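Local coordinates for metallo-beta-lactamase domain-containing protein (Enterococcus faecalis, PDB 2AZ4) that is of uncharacterised function but binds two zinc ions in a metallo-beta-lactamase fold and may, like relatives, act as an RNA-binding exonuclease, at residues N264-A269 against E291-E296; M285-L290 against G305-L310. One frame throughout, in Å; residues are numbered along the deposited sequence.

Contacts 1 and 2 both use helix 283-293, and along the chain they cross: 264-269 comes first, then 285-290, then 291-296, then 305-310. Helix 265-274 leads into strand 278-282 and on to helix 283-293, whose C-terminal end folds back on the start of the first helix; this closes the loop of contact 1. The chain then forms edge strand 298-300 of the six-stranded parallel sheet, and the loop after it returns to the middle of helix 283-293 in contact 2. The two contact centres lie about 12 Å apart; Leu-289 packs on Val-265 and Ile-295, and Met-285 on Phe-268, bridging them.

Contact 1. Residues N264-A269 against E291-E296; sequences NVERFA and EVFGIE
Val-265, which follows the N-cap residue Asn-264 in the first turn of helix 265-274, meets the Phe-293 ring with its CG1 methyl, 3.7 Å from Phe-293 CE2. A chi1 of -163° turns CG1 away from the backbone N and carries it to the ring, and the two side chains run past each other in opposite directions. The cap itself is a weak bond of 3.3 Å from Arg-267 N to Asn-264 OD1. Glu-266 crosses the phenylalanine at about a right angle, and its CG reaches Phe-293 CZ at 3.5 Å. It is thus the aliphatic part of the glutamate that touches the ring, whose plane stands 70° from that of the carboxylate. Arg-267 faces elsewhere, with salt bridges to Glu-237 and Asp-349. Ala-269, one turn beyond Val-265, presents CB to the same ring, 4.1 Å from Phe-293 CE2, and to Ile-295, whose CD1 is 4.2 Å away from that CB. The ring meets all three helix residues obliquely. Its neighbour Val-292 places CG1 over the centre of one ring face, 3.8 Å above the plane, and Tyr-170 adds an edge-to-face stack. Gly-294, with positive phi, takes the chain out of helix 283-293 and on to Ile-295. The zinc site lies further off, the nearer metal ion about 13 Å from the Val-265 side chain. Between the two segments the chemistry is wholly apolar: methyls and a glutamate methylene meet the CD2-CE2-CZ side of one aromatic ring, so the helix ends are held by shape and dispersion, while polar groups of the first segment bond to other parts of the chain.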
loop_
_atom_site.group_PDB
_atom_site.type_symbol
_atom_site.label_atom_id
_atom_site.label_comp_id
_atom_site.label_asym_id
_atom_site.label_seq_id
_atom_site.Cartn_x
_atom_site.Cartn_y
_atom_site.Cartn_z
ATOM N N ASN A 264 -0.640 -5.161 -6.080
ATOM C CA ASN A 264 -1.713 -6.175 -5.990
ATOM C C ASN A 264 -1.393 -7.428 -6.789
ATOM O O ASN A 264 -2.080 -7.775 -7.764
ATOM C CB ASN A 264 -3.081 -5.606 -6.409
ATOM C CG ASN A 264 -4.225 -6.375 -5.802
ATOM O OD1 ASN A 264 -4.071 -7.536 -5.401
ATOM N ND2 ASN A 264 -5.392 -5.736 -5.722
ATOM N N VAL A 265 -0.354 -8.136 -6.354
ATOM C CA VAL A 265 0.193 -9.249 -7.125
ATOM C C VAL A 265 -0.825 -10.383 -7.228
ATOM O O VAL A 265 -0.918 -11.047 -8.251
ATOM C CB VAL A 265 1.502 -9.772 -6.525
ATOM C CG1 VAL A 265 2.231 -10.605 -7.553
ATOM C CG2 VAL A 265 2.427 -8.612 -6.144
ATOM N N GLU A 266 -1.602 -10.584 -6.166
ATOM C CA GLU A 266 -2.594 -11.661 -6.161
ATOM C C GLU A 266 -3.733 -11.451 -7.134
ATOM O O GLU A 266 -4.300 -12.425 -7.616
ATOM C CB GLU A 266 -3.160 -11.878 -4.762
ATOM C CG GLU A 266 -2.334 -12.788 -3.888
ATOM C CD GLU A 266 -3.144 -13.297 -2.700
ATOM O OE1 GLU A 266 -3.925 -14.264 -2.872
ATOM O OE2 GLU A 266 -3.026 -12.698 -1.617
ATOM N N ARG A 267 -4.111 -10.198 -7.388
ATOM C CA ARG A 267 -5.107 -9.937 -8.419
ATOM C C ARG A 267 -4.556 -10.376 -9.781
ATOM O O ARG A 267 -5.249 -11.049 -10.538
ATOM C CB ARG A 267 -5.550 -8.465 -8.455
ATOM C CG ARG A 267 -6.594 -8.180 -9.540
ATOM C CD ARG A 267 -7.117 -6.728 -9.555
ATOM N NE ARG A 267 -7.712 -6.334 -8.275
ATOM C CZ ARG A 267 -8.129 -5.098 -7.994
ATOM N NH1 ARG A 267 -8.049 -4.147 -8.920
ATOM N NH2 ARG A 267 -8.622 -4.808 -6.788
ATOM N N PHE A 268 -3.309 -10.010 -10.090
ATOM C CA PHE A 268 -2.682 -10.484 -11.344
ATOM C C PHE A 268 -2.645 -12.000 -11.418
ATOM O O PHE A 268 -3.073 -12.585 -12.423
ATOM C CB PHE A 268 -1.290 -9.897 -11.513
ATOM C CG PHE A 268 -1.299 -8.470 -11.949
ATOM C CD1 PHE A 268 -1.346 -8.145 -13.323
ATOM C CD2 PHE A 268 -1.288 -7.432 -11.004
ATOM C CE1 PHE A 268 -1.339 -6.806 -13.750
ATOM C CE2 PHE A 268 -1.298 -6.082 -11.422
ATOM C CZ PHE A 268 -1.316 -5.763 -12.795
ATOM N N ALA A 269 -2.180 -12.627 -10.338
ATOM C CA ALA A 269 -2.204 -14.087 -10.199
ATOM C C ALA A 269 -3.575 -14.699 -10.462
ATOM O O ALA A 269 -3.688 -15.697 -11.200
ATOM C CB ALA A 269 -1.641 -14.515 -8.825
ATOM N N GLU A 291 8.986 -13.721 -8.997
ATOM C CA GLU A 291 9.724 -13.586 -7.748
ATOM C C GLU A 291 8.882 -13.957 -6.516
ATOM O O GLU A 291 9.327 -14.721 -5.660
ATOM C CB GLU A 291 10.266 -12.160 -7.606
ATOM C CG GLU A 291 11.187 -12.022 -6.413
ATOM C CD GLU A 291 11.590 -10.597 -6.154
ATOM O OE1 GLU A 291 11.234 -9.730 -6.976
ATOM O OE2 GLU A 291 12.255 -10.345 -5.120
ATOM N N VAL A 292 7.656 -13.436 -6.467
ATOM C CA VAL A 292 6.737 -13.628 -5.346
ATOM C C VAL A 292 6.053 -15.015 -5.317
ATOM O O VAL A 292 5.950 -15.635 -4.257
ATOM C CB VAL A 292 5.670 -12.465 -5.311
ATOM C CG1 VAL A 292 4.604 -12.723 -4.268
ATOM C CG2 VAL A 292 6.344 -11.135 -5.008
ATOM N N PHE A 293 5.572 -15.488 -6.468
ATOM C CA PHE A 293 4.770 -16.714 -6.546
ATOM C C PHE A 293 5.376 -17.879 -7.320
ATOM O O PHE A 293 4.807 -18.978 -7.327
ATOM C CB PHE A 293 3.390 -16.415 -7.146
ATOM C CG PHE A 293 2.501 -15.603 -6.256
ATOM C CD1 PHE A 293 2.247 -16.004 -4.949
ATOM C CD2 PHE A 293 1.914 -14.439 -6.716
ATOM C CE1 PHE A 293 1.424 -15.260 -4.129
ATOM C CE2 PHE A 293 1.097 -13.675 -5.884
ATOM C CZ PHE A 293 0.850 -14.087 -4.598
ATOM N N GLY A 294 6.499 -17.652 -7.986
ATOM C CA GLY A 294 7.059 -18.656 -8.897
ATOM C C GLY A 294 6.192 -18.890 -10.130
ATOM O O GLY A 294 6.346 -19.898 -10.813
ATOM N N ILE A 295 5.278 -17.963 -10.414
ATOM C CA ILE A 295 4.383 -18.116 -11.550
ATOM C C ILE A 295 5.056 -17.586 -12.819
ATOM O O ILE A 295 5.664 -16.521 -12.815
ATOM C CB ILE A 295 3.016 -17.470 -11.292
ATOM C CG1 ILE A 295 2.236 -18.309 -10.276
ATOM C CG2 ILE A 295 2.203 -17.346 -12.608
ATOM C CD1 ILE A 295 0.953 -17.621 -9.752
ATOM N N GLU A 296 4.991 -18.374 -13.888
ATOM C CA GLU A 296 5.595 -17.995 -15.147
ATOM C C GLU A 296 4.489 -17.707 -16.131
ATOM O O GLU A 296 3.671 -18.575 -16.428
ATOM C CB GLU A 296 6.529 -19.073 -15.661
ATOM C CG GLU A 296 7.781 -19.206 -14.800
ATOM C CD GLU A 296 8.913 -19.867 -15.523
ATOM O OE1 GLU A 296 9.285 -20.993 -15.122
ATOM O OE2 GLU A 296 9.436 -19.265 -16.487
#

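Contact 2. Residues M285-L290 against G305-L310; sequences MAALLL and GKIPEL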
loop_
_atom_site.group_PDB
_atom_site.type_symbol
_atom_site.label_atom_id
_atom_site.label_comp_id
_atom_site.label_asym_id
_atom_site.label_seq_id
_atom_site.Cartn_x
_atom_site.Cartn_y
_atom_site.Cartn_z
ATOM N N MET A 285 6.227 -6.678 -14.452
ATOM C CA MET A 285 5.121 -7.297 -13.724
ATOM C C MET A 285 5.243 -8.836 -13.717
ATOM O O MET A 285 5.015 -9.482 -12.680
ATOM C CB MET A 285 3.755 -6.852 -14.259
ATOM C CG MET A 285 2.578 -7.234 -13.332
ATOM S SD MET A 285 2.609 -6.348 -11.728
ATOM C CE MET A 285 2.342 -7.744 -10.641
ATOM N N ALA A 286 5.581 -9.411 -14.865
ATOM C CA ALA A 286 5.852 -10.841 -14.962
ATOM C C ALA A 286 6.979 -11.234 -14.025
ATOM O O ALA A 286 6.904 -12.257 -13.344
ATOM C CB ALA A 286 6.196 -11.231 -16.407
ATOM N N ALA A 287 8.025 -10.420 -13.984
ATOM C CA ALA A 287 9.185 -10.729 -13.158
ATOM C C ALA A 287 8.851 -10.729 -11.664
ATOM O O ALA A 287 9.321 -11.603 -10.925
ATOM C CB ALA A 287 10.327 -9.758 -13.451
ATOM N N LEU A 288 8.080 -9.727 -11.230
ATOM C CA LEU A 288 7.569 -9.644 -9.851
ATOM C C LEU A 288 6.734 -10.881 -9.493
ATOM O O LEU A 288 6.862 -11.459 -8.409
ATOM C CB LEU A 288 6.707 -8.378 -9.662
ATOM C CG LEU A 288 6.227 -8.078 -8.224
ATOM C CD1 LEU A 288 7.388 -8.105 -7.187
ATOM C CD2 LEU A 288 5.483 -6.734 -8.196
ATOM N N LEU A 289 5.865 -11.273 -10.413
ATOM C CA LEU A 289 5.034 -12.453 -10.214
ATOM C C LEU A 289 5.866 -13.709 -10.024
ATOM O O LEU A 289 5.531 -14.598 -9.202
ATOM C CB LEU A 289 4.157 -12.644 -11.432
ATOM C CG LEU A 289 3.014 -13.608 -11.225
ATOM C CD1 LEU A 289 1.906 -12.913 -10.469
ATOM C CD2 LEU A 289 2.529 -14.020 -12.575
ATOM N N LEU A 290 6.933 -13.795 -10.809
ATOM C CA LEU A 290 7.840 -14.930 -10.763
ATOM C C LEU A 290 8.550 -14.904 -9.417
ATOM O O LEU A 290 8.658 -15.921 -8.757
ATOM C CB LEU A 290 8.850 -14.877 -11.921
ATOM C CG LEU A 290 9.993 -15.912 -11.955
ATOM C CD1 LEU A 290 9.458 -17.360 -11.989
ATOM C CD2 LEU A 290 10.921 -15.644 -13.138
ATOM N N GLY A 305 16.435 -3.746 -23.218
ATOM C CA GLY A 305 17.177 -4.662 -22.373
ATOM C C GLY A 305 16.359 -5.900 -22.070
ATOM O O GLY A 305 15.283 -6.107 -22.649
ATOM N N LYS A 306 16.879 -6.710 -21.153
ATOM C CA LYS A 306 16.337 -8.017 -20.827
ATOM C C LYS A 306 16.351 -8.143 -19.317
ATOM O O LYS A 306 17.236 -7.602 -18.640
ATOM C CB LYS A 306 17.217 -9.136 -21.405
ATOM C CG LYS A 306 17.320 -9.189 -22.931
ATOM C CD LYS A 306 16.457 -10.296 -23.529
ATOM C CE LYS A 306 17.224 -11.639 -23.663
ATOM N NZ LYS A 306 18.350 -11.570 -24.671
ATOM N N ILE A 307 15.355 -8.836 -18.780
ATOM C CA ILE A 307 15.393 -9.211 -17.372
ATOM C C ILE A 307 15.862 -10.673 -17.353
ATOM O O ILE A 307 15.185 -11.538 -17.906
ATOM C CB ILE A 307 14.017 -9.066 -16.730
ATOM C CG1 ILE A 307 13.582 -7.594 -16.792
ATOM C CG2 ILE A 307 14.011 -9.656 -15.286
ATOM C CD1 ILE A 307 12.161 -7.365 -16.331
ATOM N N PRO A 308 17.026 -10.940 -16.736
ATOM C CA PRO A 308 17.640 -12.282 -16.823
ATOM C C PRO A 308 16.763 -13.444 -16.320
ATOM O O PRO A 308 16.850 -14.554 -16.855
ATOM C CB PRO A 308 18.941 -12.153 -16.018
ATOM C CG PRO A 308 18.895 -10.818 -15.308
ATOM C CD PRO A 308 17.832 -9.975 -15.951
ATOM N N GLU A 309 15.911 -13.172 -15.333
ATOM C CA GLU A 309 15.109 -14.188 -14.647
ATOM C C GLU A 309 14.048 -14.791 -15.541
ATOM O O GLU A 309 13.644 -15.926 -15.351
ATOM C CB GLU A 309 14.414 -13.564 -13.437
ATOM C CG GLU A 309 15.317 -13.336 -12.234
ATOM C CD GLU A 309 16.354 -12.238 -12.460
ATOM O OE1 GLU A 309 16.042 -11.266 -13.188
ATOM O OE2 GLU A 309 17.484 -12.360 -11.914
ATOM N N LEU A 310 13.632 -14.023 -16.537
ATOM C CA LEU A 310 12.523 -14.391 -17.394
ATOM C C LEU A 310 12.995 -15.391 -18.430
ATOM O O LEU A 310 14.137 -15.337 -18.880
ATOM C CB LEU A 310 11.935 -13.135 -18.043
ATOM C CG LEU A 310 11.202 -12.173 -17.099
ATOM C CD1 LEU A 310 10.704 -10.993 -17.878
ATOM C CD2 LEU A 310 9.989 -12.899 -16.425
#
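Leu-310 lays its CD2 methyl against helix 283-293 at Ala-286 and Ala-287. CD2 is 4.1 Å from Ala-286 CB and 4.0 Å from Ala-287 N, so it rests partly on the helix backbone. The leucine branches from its loop with CG anti to the carbonyl carbon (chi1 -69°), and although its first bond does not aim at the helix, the branched end swings over to it. Ile-307 comes to Ala-287 with two methyls: CG2 is 4.1 Å from Ala-287 CB, and CD1 lies 4.2 Å from that same CB. One turn along the helix, Leu-290 extends towards the loop, its CG anti to the backbone N (chi1 173°). Its CD2 comes within 3.5 Å of Glu-309 O and touches Glu-309 CB, alongside the chain rather than the carboxylate. These partners are set out by a type I beta turn from Ile-307 to Leu-310, closed by Leu-310 N to Ile-307 O at 3.2 Å. Tyr-299 of strand 298-300 packs on both Ala-286 and Leu-310. The two alanines thus take the turn's Ile-307 and Leu-310 against the helix, while Leu-290 reaches out to the Glu-309 backbone: the loop after the edge strand is held to the helix by apolar packing, and its polar bonds are the turn's own and that of Ile-307 N to Tyr-301 OH.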